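Local coordinates for glutamine amidotransferase domain-containing protein (PDB 3L7N), which probably releases ammonia from glutamine, as class I glutamine amidotransferases do, for transfer to an acceptor that is not established, at residues Pro14-Ala19 with Gln223-Phe228; Lys110-Asn115 with Ala157-Cys162; Gly114-Ser119 with Tyr206-Glu211; Leu137-Trp142 with Cys178-Thr183. All coordinates share one frame; numbering follows the deposited sequence.

Contact 1. Residues Pro14-Ala19 with Gln223-Phe228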
loop_
_atom_site.group_PDB
_atom_site.type_symbol
_atom_site.label_atom_id
_atom_site.label_comp_id
_atom_site.label_asym_id
_atom_site.label_seq_id
_atom_site.Cartn_x
_atom_site.Cartn_y
_atom_site.Cartn_z
ATOM N N PRO A 14 -8.836 3.231 -2.705
ATOM C CA PRO A 14 -8.765 1.975 -1.997
ATOM C C PRO A 14 -8.908 0.709 -2.931
ATOM O O PRO A 14 -8.656 -0.461 -2.468
ATOM C CB PRO A 14 -9.949 2.053 -1.034
ATOM C CG PRO A 14 -10.861 3.056 -1.622
ATOM C CD PRO A 14 -10.069 3.979 -2.404
ATOM N N GLY A 15 -9.369 0.917 -4.172
ATOM C CA GLY A 15 -9.848 -0.212 -5.051
ATOM C C GLY A 15 -10.317 -1.522 -4.370
ATOM O O GLY A 15 -11.273 -1.541 -3.595
ATOM N N ALA A 16 -9.638 -2.606 -4.646
ATOM C CA ALA A 16 -10.087 -3.886 -4.138
ATOM C C ALA A 16 -10.124 -4.000 -2.627
ATOM O O ALA A 16 -10.773 -4.887 -2.125
ATOM C CB ALA A 16 -9.284 -4.996 -4.716
ATOM N N TYR A 17 -9.367 -3.128 -1.884
ATOM C CA TYR A 17 -9.460 -3.151 -0.392
ATOM C C TYR A 17 -10.875 -2.759 0.008
ATOM O O TYR A 17 -11.513 -3.417 0.875
ATOM C CB TYR A 17 -8.473 -2.216 0.248
ATOM C CG TYR A 17 -7.034 -2.667 0.183
ATOM C CD1 TYR A 17 -6.509 -3.563 1.143
ATOM C CD2 TYR A 17 -6.158 -2.167 -0.819
ATOM C CE1 TYR A 17 -5.153 -3.943 1.132
ATOM C CE2 TYR A 17 -4.812 -2.608 -0.896
ATOM C CZ TYR A 17 -4.319 -3.493 0.111
ATOM O OH TYR A 17 -3.026 -3.919 0.070
ATOM N N LEU A 18 -11.424 -1.731 -0.688
ATOM C CA LEU A 18 -12.769 -1.271 -0.418
ATOM C C LEU A 18 -13.750 -2.317 -0.833
ATOM O O LEU A 18 -14.652 -2.657 -0.053
ATOM C CB LEU A 18 -13.058 0.034 -1.135
ATOM C CG LEU A 18 -14.410 0.693 -0.799
ATOM C CD1 LEU A 18 -14.699 0.638 0.704
ATOM C CD2 LEU A 18 -14.498 2.181 -1.333
ATOM N N ALA A 19 -13.575 -2.877 -2.058
ATOM C CA ALA A 19 -14.489 -3.931 -2.562
ATOM C C ALA A 19 -14.566 -5.129 -1.621
ATOM O O ALA A 19 -15.665 -5.602 -1.256
ATOM C CB ALA A 19 -14.072 -4.348 -3.834
ATOM N N GLN A 223 -7.594 -11.124 -6.214
ATOM C CA GLN A 223 -8.039 -12.361 -5.606
ATOM C C GLN A 223 -7.000 -12.858 -4.562
ATOM O O GLN A 223 -7.365 -13.333 -3.463
ATOM C CB GLN A 223 -8.333 -13.428 -6.698
ATOM C CG GLN A 223 -8.990 -14.812 -6.156
ATOM C CD GLN A 223 -10.184 -14.582 -5.161
ATOM O OE1 GLN A 223 -11.228 -13.910 -5.520
ATOM N NE2 GLN A 223 -10.017 -15.075 -3.883
ATOM N N ALA A 224 -5.723 -12.702 -4.891
ATOM C CA ALA A 224 -4.692 -12.970 -3.969
ATOM C C ALA A 224 -4.896 -12.087 -2.749
ATOM O O ALA A 224 -4.924 -12.611 -1.565
ATOM C CB ALA A 224 -3.402 -12.712 -4.577
ATOM N N LEU A 225 -5.105 -10.740 -2.990
ATOM C CA LEU A 225 -5.429 -9.781 -1.880
ATOM C C LEU A 225 -6.562 -10.265 -0.992
ATOM O O LEU A 225 -6.406 -10.345 0.219
ATOM C CB LEU A 225 -5.753 -8.474 -2.424
ATOM C CG LEU A 225 -5.837 -7.296 -1.501
ATOM C CD1 LEU A 225 -4.616 -7.152 -0.581
ATOM C CD2 LEU A 225 -5.965 -6.085 -2.367
ATOM N N TYR A 226 -7.693 -10.638 -1.598
ATOM C CA TYR A 226 -8.816 -11.120 -0.824
ATOM C C TYR A 226 -8.410 -12.215 0.100
ATOM O O TYR A 226 -8.893 -12.284 1.234
ATOM C CB TYR A 226 -9.976 -11.587 -1.724
ATOM C CG TYR A 226 -10.549 -10.507 -2.575
ATOM C CD1 TYR A 226 -10.511 -9.201 -2.170
ATOM C CD2 TYR A 226 -11.144 -10.792 -3.798
ATOM C CE1 TYR A 226 -11.008 -8.134 -3.000
ATOM C CE2 TYR A 226 -11.675 -9.725 -4.638
ATOM C CZ TYR A 226 -11.589 -8.406 -4.205
ATOM O OH TYR A 226 -12.053 -7.347 -4.999
ATOM N N SER A 227 -7.593 -13.154 -0.388
ATOM C CA SER A 227 -7.196 -14.331 0.473
ATOM C C SER A 227 -6.365 -13.832 1.652
ATOM O O SER A 227 -6.578 -14.281 2.798
ATOM C CB SER A 227 -6.401 -15.344 -0.305
ATOM O OG SER A 227 -5.238 -14.704 -0.878
ATOM N N PHE A 228 -5.453 -12.863 1.390
ATOM C CA PHE A 228 -4.706 -12.211 2.479
ATOM C C PHE A 228 -5.624 -11.510 3.538
ATOM O O PHE A 228 -5.549 -11.831 4.756
ATOM C CB PHE A 228 -3.642 -11.259 1.946
ATOM C CG PHE A 228 -3.014 -10.393 3.010
ATOM C CD1 PHE A 228 -1.956 -10.898 3.824
ATOM C CD2 PHE A 228 -3.501 -9.070 3.253
ATOM C CE1 PHE A 228 -1.378 -10.099 4.858
ATOM C CE2 PHE A 228 -2.938 -8.254 4.279
ATOM C CZ PHE A 228 -1.870 -8.777 5.096
#

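Contact 2. Residues Lys110-Asn115 with Ala157-Cys162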
loop_
_atom_site.group_PDB
_atom_site.type_symbol
_atom_site.label_atom_id
_atom_site.label_comp_id
_atom_site.label_asym_id
_atom_site.label_seq_id
_atom_site.Cartn_x
_atom_site.Cartn_y
_atom_site.Cartn_z
ATOM N N LYS A 110 15.429 0.171 -8.010
ATOM C CA LYS A 110 14.764 0.526 -9.261
ATOM C C LYS A 110 13.279 1.034 -9.041
ATOM O O LYS A 110 12.490 0.447 -8.224
ATOM C CB LYS A 110 14.831 -0.658 -10.241
ATOM C CG LYS A 110 16.195 -0.741 -11.033
ATOM C CD LYS A 110 16.703 0.733 -11.516
ATOM C CE LYS A 110 17.747 0.675 -12.742
ATOM N NZ LYS A 110 17.113 1.150 -14.085
ATOM N N LYS A 111 12.915 2.111 -9.724
ATOM C CA LYS A 111 11.505 2.521 -9.763
ATOM C C LYS A 111 10.652 1.596 -10.608
ATOM O O LYS A 111 11.122 1.012 -11.561
ATOM C CB LYS A 111 11.365 3.968 -10.174
ATOM C CG LYS A 111 10.849 4.221 -11.536
ATOM C CD LYS A 111 11.111 5.708 -11.858
ATOM C CE LYS A 111 9.827 6.436 -12.156
ATOM N NZ LYS A 111 9.904 7.915 -11.784
ATOM N N GLU A 112 9.421 1.381 -10.188
ATOM C CA GLU A 112 8.597 0.323 -10.775
ATOM C C GLU A 112 7.147 0.801 -10.993
ATOM O O GLU A 112 6.482 1.284 -10.067
ATOM C CB GLU A 112 8.610 -0.924 -9.907
ATOM C CG GLU A 112 9.946 -1.572 -9.726
ATOM C CD GLU A 112 9.896 -2.725 -8.676
ATOM O OE1 GLU A 112 10.346 -3.892 -8.988
ATOM O OE2 GLU A 112 9.331 -2.498 -7.580
ATOM N N ILE A 113 6.671 0.644 -12.216
ATOM C CA ILE A 113 5.376 1.156 -12.636
ATOM C C ILE A 113 4.806 0.161 -13.624
ATOM O O ILE A 113 5.203 0.138 -14.751
ATOM C CB ILE A 113 5.538 2.515 -13.364
ATOM C CG1 ILE A 113 6.065 3.593 -12.412
ATOM C CG2 ILE A 113 4.274 2.899 -14.007
ATOM C CD1 ILE A 113 5.973 4.983 -12.962
ATOM N N GLY A 114 3.957 -0.716 -13.171
ATOM C CA GLY A 114 3.422 -1.682 -14.035
ATOM C C GLY A 114 3.201 -2.922 -13.309
ATOM O O GLY A 114 3.236 -2.932 -12.126
ATOM N N ASN A 115 2.973 -4.008 -14.022
ATOM C CA ASN A 115 2.700 -5.267 -13.362
ATOM C C ASN A 115 3.880 -6.228 -13.425
ATOM O O ASN A 115 4.226 -6.709 -14.484
ATOM C CB ASN A 115 1.416 -5.909 -13.905
ATOM C CG ASN A 115 0.228 -5.004 -13.784
ATOM O OD1 ASN A 115 -0.307 -4.562 -14.769
ATOM N ND2 ASN A 115 -0.156 -4.682 -12.550
ATOM N N ALA A 157 8.378 -10.327 0.962
ATOM C CA ALA A 157 8.443 -10.444 -0.469
ATOM C C ALA A 157 9.224 -9.409 -1.096
ATOM O O ALA A 157 9.304 -8.288 -0.584
ATOM C CB ALA A 157 7.122 -10.477 -1.041
ATOM N N ILE A 158 9.857 -9.764 -2.237
ATOM C CA ILE A 158 10.702 -8.823 -2.985
ATOM C C ILE A 158 10.329 -8.873 -4.420
ATOM O O ILE A 158 9.640 -9.802 -4.869
ATOM C CB ILE A 158 12.206 -9.142 -2.832
ATOM C CG1 ILE A 158 12.574 -10.444 -3.612
ATOM C CG2 ILE A 158 12.562 -9.309 -1.395
ATOM C CD1 ILE A 158 14.037 -10.401 -4.204
ATOM N N SER A 159 10.705 -7.850 -5.139
ATOM C CA SER A 159 10.688 -7.907 -6.556
ATOM C C SER A 159 12.168 -7.811 -7.053
ATOM O O SER A 159 13.123 -7.633 -6.224
ATOM C CB SER A 159 9.864 -6.751 -7.110
ATOM O OG SER A 159 10.551 -5.498 -6.952
ATOM N N GLN A 160 12.372 -7.893 -8.366
ATOM C CA GLN A 160 13.713 -7.593 -8.937
ATOM C C GLN A 160 14.145 -6.121 -8.728
ATOM O O GLN A 160 15.332 -5.833 -8.478
ATOM C CB GLN A 160 13.766 -8.000 -10.426
ATOM C CG GLN A 160 13.315 -9.523 -10.672
ATOM C CD GLN A 160 14.246 -10.526 -9.917
ATOM O OE1 GLN A 160 15.339 -10.892 -10.435
ATOM N NE2 GLN A 160 13.872 -10.879 -8.621
ATOM N N GLY A 161 13.185 -5.201 -8.815
ATOM C CA GLY A 161 13.486 -3.768 -8.726
ATOM C C GLY A 161 13.591 -3.282 -7.294
ATOM O O GLY A 161 14.265 -2.258 -7.027
ATOM N N CYS A 162 12.969 -4.022 -6.350
ATOM C CA CYS A 162 12.817 -3.510 -4.985
ATOM C C CYS A 162 12.750 -4.620 -3.993
ATOM O O CYS A 162 11.981 -5.565 -4.178
ATOM C CB CYS A 162 11.559 -2.612 -4.890
ATOM S SG CYS A 162 11.053 -2.178 -3.290
HETATM O O HOH W 1 10.205 -6.769 -10.736
#

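Contact 3. Residues Gly114-Ser119 with Tyr206-Glu211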
loop_
_atom_site.group_PDB
_atom_site.type_symbol
_atom_site.label_atom_id
_atom_site.label_comp_id
_atom_site.label_asym_id
_atom_site.label_seq_id
_atom_site.Cartn_x
_atom_site.Cartn_y
_atom_site.Cartn_z
ATOM N N GLY A 114 3.957 -0.716 -13.171
ATOM C CA GLY A 114 3.422 -1.682 -14.035
ATOM C C GLY A 114 3.201 -2.922 -13.309
ATOM O O GLY A 114 3.236 -2.932 -12.126
ATOM N N ASN A 115 2.973 -4.008 -14.022
ATOM C CA ASN A 115 2.700 -5.267 -13.362
ATOM C C ASN A 115 3.880 -6.228 -13.425
ATOM O O ASN A 115 4.226 -6.709 -14.484
ATOM C CB ASN A 115 1.416 -5.909 -13.905
ATOM C CG ASN A 115 0.228 -5.004 -13.784
ATOM O OD1 ASN A 115 -0.307 -4.562 -14.769
ATOM N ND2 ASN A 115 -0.156 -4.682 -12.550
ATOM N N TYR A 116 4.537 -6.434 -12.265
ATOM C CA TYR A 116 5.730 -7.287 -12.186
ATOM C C TYR A 116 5.617 -8.381 -11.123
ATOM O O TYR A 116 4.745 -8.333 -10.244
ATOM C CB TYR A 116 6.968 -6.466 -11.992
ATOM C CG TYR A 116 7.237 -5.516 -13.124
ATOM C CD1 TYR A 116 7.819 -5.962 -14.317
ATOM C CD2 TYR A 116 6.933 -4.170 -13.008
ATOM C CE1 TYR A 116 8.073 -5.086 -15.351
ATOM C CE2 TYR A 116 7.225 -3.276 -14.025
ATOM C CZ TYR A 116 7.769 -3.739 -15.201
ATOM O OH TYR A 116 7.998 -2.853 -16.240
ATOM N N LEU A 117 6.413 -9.430 -11.284
ATOM C CA LEU A 117 6.468 -10.458 -10.283
ATOM C C LEU A 117 6.999 -9.883 -9.015
ATOM O O LEU A 117 7.908 -9.068 -9.024
ATOM C CB LEU A 117 7.364 -11.630 -10.731
ATOM C CG LEU A 117 6.800 -12.700 -11.676
ATOM C CD1 LEU A 117 7.980 -13.462 -12.332
ATOM C CD2 LEU A 117 5.823 -13.701 -10.947
ATOM N N ILE A 118 6.375 -10.251 -7.934
ATOM C CA ILE A 118 7.008 -10.235 -6.639
ATOM C C ILE A 118 7.193 -11.705 -6.274
ATOM O O ILE A 118 6.537 -12.598 -6.899
ATOM C CB ILE A 118 6.091 -9.513 -5.533
ATOM C CG1 ILE A 118 4.719 -10.170 -5.470
ATOM C CG2 ILE A 118 5.976 -7.975 -5.820
ATOM C CD1 ILE A 118 4.149 -10.235 -4.143
ATOM N N SER A 119 8.077 -11.968 -5.280
ATOM C CA SER A 119 8.545 -13.333 -4.938
ATOM C C SER A 119 8.648 -13.466 -3.436
ATOM O O SER A 119 9.350 -12.667 -2.786
ATOM C CB SER A 119 9.949 -13.579 -5.547
ATOM O OG SER A 119 10.083 -13.001 -6.838
ATOM N N TYR A 206 11.784 -0.856 -15.665
ATOM C CA TYR A 206 10.640 -1.392 -14.945
ATOM C C TYR A 206 9.444 -0.481 -15.006
ATOM O O TYR A 206 8.615 -0.494 -14.124
ATOM C CB TYR A 206 11.016 -1.665 -13.529
ATOM C CG TYR A 206 11.889 -2.857 -13.403
ATOM C CD1 TYR A 206 11.500 -4.091 -13.968
ATOM C CD2 TYR A 206 13.150 -2.778 -12.753
ATOM C CE1 TYR A 206 12.324 -5.227 -13.883
ATOM C CE2 TYR A 206 13.982 -3.905 -12.661
ATOM C CZ TYR A 206 13.551 -5.142 -13.234
ATOM O OH TYR A 206 14.336 -6.279 -13.150
ATOM N N VAL A 207 9.345 0.273 -16.089
ATOM C CA VAL A 207 8.188 1.065 -16.383
ATOM C C VAL A 207 7.498 0.507 -17.650
ATOM O O VAL A 207 8.131 0.390 -18.730
ATOM C CB VAL A 207 8.586 2.509 -16.632
ATOM C CG1 VAL A 207 7.410 3.308 -17.049
ATOM C CG2 VAL A 207 9.250 3.106 -15.396
ATOM N N GLN A 208 6.231 0.136 -17.521
ATOM C CA GLN A 208 5.476 -0.374 -18.666
ATOM C C GLN A 208 4.765 0.762 -19.454
ATOM O O GLN A 208 4.936 1.941 -19.144
ATOM C CB GLN A 208 4.498 -1.447 -18.237
ATOM C CG GLN A 208 5.154 -2.706 -17.815
ATOM C CD GLN A 208 4.196 -3.684 -17.341
ATOM O OE1 GLN A 208 3.020 -3.395 -17.195
ATOM N NE2 GLN A 208 4.649 -4.857 -17.112
ATOM N N THR A 209 4.066 0.389 -20.540
ATOM C CA THR A 209 3.327 1.371 -21.378
ATOM C C THR A 209 1.860 1.470 -20.900
ATOM O O THR A 209 1.285 0.466 -20.340
ATOM C CB THR A 209 3.342 0.964 -22.888
ATOM O OG1 THR A 209 2.399 -0.098 -23.111
ATOM C CG2 THR A 209 4.697 0.487 -23.282
ATOM N N ALA A 210 1.243 2.649 -21.117
ATOM C CA ALA A 210 -0.191 2.839 -20.843
ATOM C C ALA A 210 -1.032 1.666 -21.367
ATOM O O ALA A 210 -1.976 1.202 -20.684
ATOM C CB ALA A 210 -0.674 4.157 -21.430
ATOM N N GLU A 211 -0.657 1.158 -22.553
ATOM C CA GLU A 211 -1.370 0.057 -23.181
ATOM C C GLU A 211 -1.146 -1.277 -22.453
ATOM O O GLU A 211 -2.089 -2.112 -22.316
ATOM C CB GLU A 211 -0.976 -0.060 -24.668
ATOM C CG GLU A 211 -1.604 -1.316 -25.417
ATOM C CD GLU A 211 -2.185 -0.952 -26.840
ATOM O OE1 GLU A 211 -1.815 0.132 -27.401
ATOM O OE2 GLU A 211 -3.013 -1.743 -27.378
#

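Contact 4. Residues Leu137-Trp142 with Cys178-Thr183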
loop_
_atom_site.group_PDB
_atom_site.type_symbol
_atom_site.label_atom_id
_atom_site.label_comp_id
_atom_site.label_asym_id
_atom_site.label_seq_id
_atom_site.Cartn_x
_atom_site.Cartn_y
_atom_site.Cartn_z
ATOM N N LEU A 137 4.199 -14.030 -8.144
ATOM C CA LEU A 137 2.882 -13.522 -8.497
ATOM C C LEU A 137 3.018 -12.234 -9.208
ATOM O O LEU A 137 3.778 -11.384 -8.805
ATOM C CB LEU A 137 2.070 -13.310 -7.258
ATOM C CG LEU A 137 0.612 -12.909 -7.436
ATOM C CD1 LEU A 137 -0.175 -13.949 -8.326
ATOM C CD2 LEU A 137 0.006 -12.798 -6.068
ATOM N N LEU A 138 2.290 -12.069 -10.282
ATOM C CA LEU A 138 2.291 -10.791 -10.931
ATOM C C LEU A 138 1.314 -9.773 -10.181
ATOM O O LEU A 138 0.117 -10.091 -9.926
ATOM C CB LEU A 138 1.969 -10.933 -12.423
ATOM C CG LEU A 138 3.026 -10.224 -13.289
ATOM C CD1 LEU A 138 4.232 -11.090 -13.535
ATOM C CD2 LEU A 138 2.478 -9.840 -14.511
ATOM N N VAL A 139 1.887 -8.660 -9.692
ATOM C CA VAL A 139 1.121 -7.654 -8.965
ATOM C C VAL A 139 1.447 -6.289 -9.489
ATOM O O VAL A 139 2.423 -6.122 -10.285
ATOM C CB VAL A 139 1.386 -7.691 -7.383
ATOM C CG1 VAL A 139 1.082 -9.066 -6.805
ATOM C CG2 VAL A 139 2.793 -7.190 -7.029
ATOM N N GLY A 140 0.657 -5.284 -9.079
ATOM C CA GLY A 140 0.862 -3.902 -9.560
ATOM C C GLY A 140 1.970 -3.145 -8.809
ATOM O O GLY A 140 2.285 -3.471 -7.681
ATOM N N HIS A 141 2.543 -2.137 -9.445
ATOM C CA HIS A 141 3.597 -1.351 -8.830
ATOM C C HIS A 141 3.451 0.028 -9.293
ATOM O O HIS A 141 3.145 0.251 -10.465
ATOM C CB HIS A 141 5.007 -1.865 -9.251
ATOM C CG HIS A 141 5.289 -3.241 -8.809
ATOM N ND1 HIS A 141 4.883 -4.346 -9.528
ATOM C CD2 HIS A 141 5.835 -3.710 -7.672
ATOM C CE1 HIS A 141 5.157 -5.441 -8.841
ATOM N NE2 HIS A 141 5.738 -5.082 -7.708
ATOM N N TRP A 142 3.700 0.997 -8.392
ATOM C CA TRP A 142 3.778 2.403 -8.787
ATOM C C TRP A 142 4.615 3.289 -7.824
ATOM O O TRP A 142 4.086 4.229 -7.261
ATOM C CB TRP A 142 2.385 2.997 -8.955
ATOM C CG TRP A 142 2.334 4.057 -9.978
ATOM C CD1 TRP A 142 2.895 5.308 -9.898
ATOM C CD2 TRP A 142 1.682 3.984 -11.270
ATOM N NE1 TRP A 142 2.657 6.012 -11.084
ATOM C CE2 TRP A 142 1.915 5.223 -11.932
ATOM C CE3 TRP A 142 0.907 3.005 -11.916
ATOM C CZ2 TRP A 142 1.377 5.511 -13.186
ATOM C CZ3 TRP A 142 0.423 3.273 -13.176
ATOM C CH2 TRP A 142 0.654 4.523 -13.800
ATOM N N CYS A 178 3.720 -2.660 -2.918
ATOM C CA CYS A 178 3.162 -2.907 -4.196
ATOM C C CYS A 178 1.552 -2.799 -4.116
ATOM O O CYS A 178 0.937 -2.810 -2.963
ATOM C CB CYS A 178 3.600 -4.333 -4.649
ATOM S SG CYS A 178 3.252 -5.638 -3.438
ATOM N N HIS A 179 0.901 -2.768 -5.280
ATOM C CA HIS A 179 -0.522 -2.606 -5.336
ATOM C C HIS A 179 -1.225 -3.903 -5.885
ATOM O O HIS A 179 -1.279 -4.103 -7.068
ATOM C CB HIS A 179 -0.831 -1.446 -6.264
ATOM C CG HIS A 179 -0.287 -0.130 -5.799
ATOM N ND1 HIS A 179 -1.000 0.725 -4.990
ATOM C CD2 HIS A 179 0.864 0.519 -6.101
ATOM C CE1 HIS A 179 -0.299 1.833 -4.791
ATOM N NE2 HIS A 179 0.832 1.737 -5.455
ATOM N N LEU A 180 -1.816 -4.697 -5.042
ATOM C CA LEU A 180 -2.643 -5.797 -5.537
ATOM C C LEU A 180 -4.093 -5.363 -5.761
ATOM O O LEU A 180 -4.933 -6.161 -6.235
ATOM C CB LEU A 180 -2.641 -6.939 -4.555
ATOM C CG LEU A 180 -1.361 -7.730 -4.460
ATOM C CD1 LEU A 180 -0.198 -6.882 -3.936
ATOM C CD2 LEU A 180 -1.589 -8.973 -3.568
ATOM N N GLU A 181 -4.398 -4.128 -5.373
ATOM C CA GLU A 181 -5.770 -3.633 -5.283
ATOM C C GLU A 181 -6.210 -2.997 -6.627
ATOM O O GLU A 181 -7.368 -2.516 -6.757
ATOM C CB GLU A 181 -5.872 -2.565 -4.139
ATOM C CG GLU A 181 -5.466 -1.131 -4.562
ATOM C CD GLU A 181 -4.002 -0.845 -4.406
ATOM O OE1 GLU A 181 -3.229 -1.728 -3.924
ATOM O OE2 GLU A 181 -3.606 0.271 -4.758
ATOM N N PHE A 182 -5.273 -2.932 -7.594
ATOM C CA PHE A 182 -5.528 -2.267 -8.868
ATOM C C PHE A 182 -6.727 -2.901 -9.642
ATOM O O PHE A 182 -7.111 -4.105 -9.419
ATOM C CB PHE A 182 -4.281 -2.294 -9.731
ATOM C CG PHE A 182 -3.281 -1.219 -9.401
ATOM C CD1 PHE A 182 -3.582 -0.224 -8.452
ATOM C CD2 PHE A 182 -2.020 -1.163 -10.102
ATOM C CE1 PHE A 182 -2.650 0.822 -8.167
ATOM C CE2 PHE A 182 -1.066 -0.143 -9.837
ATOM C CZ PHE A 182 -1.369 0.869 -8.866
ATOM N N THR A 183 -7.319 -2.094 -10.507
ATOM C CA THR A 183 -8.309 -2.516 -11.428
ATOM C C THR A 183 -8.115 -1.616 -12.658
ATOM O O THR A 183 -7.416 -0.549 -12.575
ATOM C CB THR A 183 -9.699 -2.236 -10.882
ATOM O OG1 THR A 183 -9.922 -0.822 -10.863
ATOM C CG2 THR A 183 -9.882 -2.784 -9.502
#

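Contact 1. Residues Pro14-Ala19 with Gln223-Phe228
Leu-225 lays one methyl over the middle of the Tyr-17 ring: CD2 stands 3.9 Å from the centroid of that ring, and the line joining them is only 11° from the ring normal, which meets the criterion for a CH-pi contact. With CG anti to the backbone N (chi1 -168°), the isobutyl group of Leu-225 reaches out from its helix and crosses the tyrosine side chain at about a right angle. Its second methyl works nearer the phenol end, where Leu-225 CD1 is 3.7 Å from Tyr-17 OH. The CB of Tyr-17 itself points away from 223-228, and it is the length of the side chain that brings the ring back across to the leucine.

Tyr-226 makes its approach edge-on. Its CE1 lies 3.4 Å from Ala-16 O, and that carbonyl oxygen sits close to the plane of the ring. The phenol end then runs along the alanines, with Tyr-226 OH 3.6 Å from Ala-16 CB and 3.8 Å from Ala-19 CB. Ala-16 CB also meets Leu-225 CD2 at 4.2 Å, so this methyl is touched by both Leu-225 and Tyr-226. No hydrogen bond crosses, so van der Waals and CH-pi contacts hold the two segments together.

The axes of the short helical segments 15-19 and 223-228 approach to 10.0 Å, at a crossing angle of -51°. Helix 15-23 rests on strands 2-7 and 86-90 through Tyr-17, which touches Phe-5, Val-88 and Val-90, while Phe-228 of helix 219-233 makes edge-to-face ring contacts with Tyr-174 and Phe-176 of strand 173-176.

Contact 2. Residues Lys110-Asn115 with Ala157-Cys162
Glu-112 holds CG anti to its carbonyl carbon (chi1 -62°) and stays extended beyond it, reaching across to the turn at Ser-159, whose OG lies between its own backbone N and carbonyl carbon (chi1 72°). Ser-159 OG donates to Glu-112 OE1 at 2.6 Å, on the syn lone pair of the carboxylate. Gly-161 N adds a weak bond to Glu-112 OE1 at 3.1 Å, and a water bridges weakly from the same oxygen to Gln-160 N. On the other oxygen, Gln-165 donates a weak bond, and Cys-162 CB packs 3.5 Å from Glu-112 OE2. One short bond and several weak ones would be consistent with an ionised carboxylate.

The turn is closed by Ser-159 N bonding to Cys-162 O at 2.8 Å. Gly-161, lacking a side chain, lies directly against the glutamate. A backbone bond fixes the other end: Lys-110 N to Gly-161 O, 2.9 Å and 158° at the hydrogen, in the carbonyl plane. The amine of Lys-110 turns elsewhere, to Thr-205.

In the sheet, strand 106-113 pairs with 136-143 and strand 154-158 with 115-120, so the contact joins the end of strand 106-113 to the turn that follows strand 154-158, across the two strands lying between.

Contact 3. Residues Gly114-Ser119 with Tyr206-Glu211
Asn-115 N donates to Gln-208 OE1 at 3.2 Å, nearly straight at 168° although long enough to count as weak. The same amide answers with Gln-208 NE2 to Asn-115 O, also 3.2 Å and weak, and clearly bent. A side-chain amide thus grips both backbone polar groups of one residue at the start of strand 115-120, and beside it stands a T-shaped pair of tyrosines. Two modest bonds to one residue should still limit rotation of the amide.

Gln-208 gets there with CG anti to its carbonyl carbon and the chain extended beyond, coming from the direction opposite to Tyr-116. Near its end, OE1 of Gln-208 passes 3.6 Å from Gly-114 CA, where the chain turns a corner between strands and has no side chain to obstruct it.

The Tyr-116 ring is covered on both faces. On one, the edge of Tyr-206 arrives, the ring planes standing 84° apart with centroids separated by 5.3 Å. On the opposite face lies the Gln-208 amide, its plane tilted 55° from the ring, with NE2 displaced toward the rim. The Tyr-116 hydroxyl comes against the Tyr-206 backbone without making a hydrogen bond to it.

Tyr-206 and Gln-208 are also joined through their backbones to Ile-113, and Thr-209 then caps helix 210-214 by bonding Glu-212 N. The closest meeting of the rings is at one carbon: Tyr-116 CE1 lies 3.8 Å from Tyr-206 CD1, near the plane of the Tyr-206 ring, and 3.9 Å from Gln-208 NE2.

Contact 4. Residues Leu137-Trp142 with Cys178-Thr183
His-179 N donates to Gly-140 O at 2.9 Å and 166°, the donor standing well above the carbonyl plane. The bond back, Gly-140 N to His-179 O, is weak at 3.0 Å. Together they make a single antiparallel bridge, a hydrogen-bonded pair, between strand 136-143 and an irregular loop.

The imidazole of the same histidine is steered from within the loop. His-179 ND1 donates to Glu-181 OE2 at 2.7 Å and 153°, OE2 accepting on its syn lone pair and lying 17° out of the ring plane. His-179 also touches Cys-91, in a sequence resembling a nucleophile elbow; this arrangement is consistent with the Cys-His-Glu triad of class I amidotransferases.

Packing spreads outward from there. The His-179 ring turns its edge to the strand, with CD2 3.7 Å from Trp-142 N, while Phe-182 sets CZ over one face of it, toward the rim. Gly-140 leaves room for that phenyl ring, whose CD2 is 4.0 Å from Gly-140 CA. Val-139 splits its methyls: CG1 meets Leu-180 CG at 3.6 Å, and CG2 meets Cys-178 CB at 3.8 Å.

Strand 136-143 runs between 115-120 and 106-113, and the loop leads from strand 173-176 into helix 184-193, which Phe-182 touches at Val-187 and Leu-190. From helix 219-233, Asn-222 binds the carbonyls of Leu-180 and Phe-182.

How the contacts relate
Contacts 2, 3 and 4 cluster on one side of the chain's centre, their centres 8 to 10 Å apart. They gather around strands 106-113, 115-120 and 136-143 of one mixed sheet, and contacts 2 and 3 share Gly-114 and Asn-115. Contact 1 stands about 11 Å from contact 4 between centres, and about 20 Å from contact 2. Its segments lie near the two ends of the chain and enclose the other three in sequence, so it brings the two ends of the chain together. Contacts 1 and 4 touch, with a probable hydrogen bond from Ala-16 N to Glu-181 O at 3.1 Å, joining helix 15-23 to the loop carrying the putative catalytic histidine and glutamate.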